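Local structure of hypothetical protein (Ruminococcus gnavus, 4QAN) at residues L35-L38 and D44-L47. The protein is of unknown function but has a cystatin-like fold, belongs as a divergent member to the NTF2-like superfamily, and can bind a magnesium ion. Residues are numbered along the deposited sequence; the frame is centred on the assembly and turned at random.
Sequences LSAL and DMAL
A37 and M45 each lay a side-chain atom over a peptide plane of the other helix. A37 CB sits above the nitrogen of the M45-A46 peptide, 3.6 Å from A46 N. M45, a selenomethionine, returns the contact: its SE lies over the S36-A37 peptide, 4.0 Å from A37 N and 3.7 Å from A37 CA. Two consecutive helices, 27-39 and 43-48, joined by a short turn, pack here in a cystatin-like protein of the NTF2-like superfamily. The two small residues let the backbones come close, with A37 CA 5.1 Å from A46 CA. Their methyl groups touch beside the peptide contact, A37 CB to A46 CB being 3.8 Å.

M45 reaches across because CG is anti to its backbone N (chi1 -172°) and the chain stays extended beyond CG. It runs alongside A37. Y33 OH, from helix 27-39, hydrogen-bonds to M45 O and links the two helices; at the start of helix 43-48, D42 OD1 accepts from M45 N. Helix 87-108 packs against both helices, with F102 touching L38 and A46.

S36 OG is buried, but K40 NZ and P202 O both hydrogen-bond to it. Against this hydroxyl the M45 chain ends in a van der Waals contact, with M45 CE 3.5 Å from S36 OG.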
ATOM      1  N   LEU A  35       0.476  -9.629  19.223  1.00 47.01           N
ATOM      2  CA  LEU A  35       1.549 -10.468  19.743  1.00 49.64           C
ATOM      3  C   LEU A  35       1.299 -11.957  19.476  1.00 52.37           C
ATOM      4  O   LEU A  35       2.214 -12.687  19.079  1.00 52.59           O
ATOM      5  CB  LEU A  35       1.735 -10.222  21.234  1.00 52.95           C
ATOM      6  CG  LEU A  35       2.303  -8.850  21.594  1.00 52.78           C
ATOM      7  CD1 LEU A  35       2.162  -8.607  23.088  1.00 52.96           C
ATOM      8  CD2 LEU A  35       3.756  -8.735  21.175  1.00 52.13           C
ATOM      9  N   SER A  36       0.066 -12.406  19.695  1.00 53.59           N
ATOM     10  CA  SER A  36      -0.326 -13.776  19.345  1.00 52.23           C
ATOM     11  C   SER A  36      -0.102 -14.083  17.862  1.00 48.66           C
ATOM     12  O   SER A  36       0.430 -15.136  17.507  1.00 45.82           O
ATOM     13  CB  SER A  36      -1.796 -14.011  19.658  1.00 53.98           C
ATOM     14  OG  SER A  36      -2.195 -15.246  19.107  1.00 55.08           O
ATOM     15  N   ALA A  37      -0.542 -13.170  17.003  1.00 45.82           N
ATOM     16  CA  ALA A  37      -0.363 -13.339  15.568  1.00 44.54           C
ATOM     17  C   ALA A  37       1.098 -13.617  15.264  1.00 43.97           C
ATOM     18  O   ALA A  37       1.408 -14.580  14.566  1.00 43.40           O
ATOM     19  CB  ALA A  37      -0.833 -12.106  14.818  1.00 44.60           C
ATOM     20  N   LEU A  38       1.982 -12.776  15.809  1.00 45.72           N
ATOM     21  CA  LEU A  38       3.425 -12.927  15.626  1.00 48.75           C
ATOM     22  C   LEU A  38       3.917 -14.252  16.184  1.00 50.97           C
ATOM     23  O   LEU A  38       4.756 -14.908  15.581  1.00 51.87           O
ATOM     24  CB  LEU A  38       4.182 -11.779  16.294  1.00 48.96           C
ATOM     25  CG  LEU A  38       4.024 -10.418  15.611  1.00 46.38           C
ATOM     26  CD1 LEU A  38       4.226  -9.278  16.590  1.00 47.10           C
ATOM     27  CD2 LEU A  38       4.982 -10.271  14.436  1.00 47.29           C
ATOM     28  N   ASP A  44      -2.298 -13.505   8.160  1.00 41.41           N
ATOM     29  CA  ASP A  44      -3.688 -13.141   7.982  1.00 38.83           C
ATOM     30  C   ASP A  44      -4.218 -12.511   9.267  1.00 39.03           C
ATOM     31  O   ASP A  44      -4.770 -11.396   9.245  1.00 36.34           O
ATOM     32  CB  ASP A  44      -4.514 -14.372   7.602  1.00 40.06           C
ATOM     33  CG  ASP A  44      -5.989 -14.076   7.545  1.00 39.57           C
ATOM     34  OD1 ASP A  44      -6.418 -13.441   6.560  1.00 35.14           O
ATOM     35  OD2 ASP A  44      -6.715 -14.459   8.498  1.00 39.82           O
HETATM   36  N   MSE A  45      -4.022 -13.229  10.379  1.00 38.10           N
HETATM   37  CA  MSE A  45      -4.434 -12.758  11.698  1.00 39.07           C
HETATM   38  C   MSE A  45      -3.875 -11.385  12.001  1.00 38.54           C
HETATM   39  O   MSE A  45      -4.617 -10.494  12.418  1.00 38.43           O
HETATM   40  CB  MSE A  45      -4.016 -13.802  12.738  1.00 40.00           C
HETATM   41  CG  MSE A  45      -4.582 -13.482  14.103  1.00 40.91           C
HETATM   42 SE   MSE A  45      -3.832 -14.740  15.411  0.75 42.72          SE
HETATM   43  CE  MSE A  45      -4.613 -13.847  16.983  1.00 47.69           C
ATOM     44  N   ALA A  46      -2.576 -11.210  11.763  1.00 38.46           N
ATOM     45  CA  ALA A  46      -1.853  -9.954  12.014  1.00 40.25           C
ATOM     46  C   ALA A  46      -2.443  -8.768  11.273  1.00 41.48           C
ATOM     47  O   ALA A  46      -2.658  -7.716  11.867  1.00 43.51           O
ATOM     48  CB  ALA A  46      -0.378 -10.100  11.626  1.00 38.20           C
ATOM     49  N   LEU A  47      -2.675  -8.941   9.973  1.00 39.23           N
ATOM     50  CA  LEU A  47      -3.249  -7.891   9.138  1.00 37.36           C
ATOM     51  C   LEU A  47      -4.563  -7.340   9.674  1.00 36.98           C
ATOM     52  O   LEU A  47      -4.776  -6.130   9.688  1.00 34.16           O
ATOM     53  CB  LEU A  47      -3.457  -8.404   7.715  1.00 37.73           C
ATOM     54  CG  LEU A  47      -2.138  -8.520   6.925  1.00 37.11           C
ATOM     55  CD1 LEU A  47      -2.353  -9.200   5.589  1.00 35.20           C
ATOM     56  CD2 LEU A  47      -1.522  -7.153   6.729  1.00 38.72           C
TER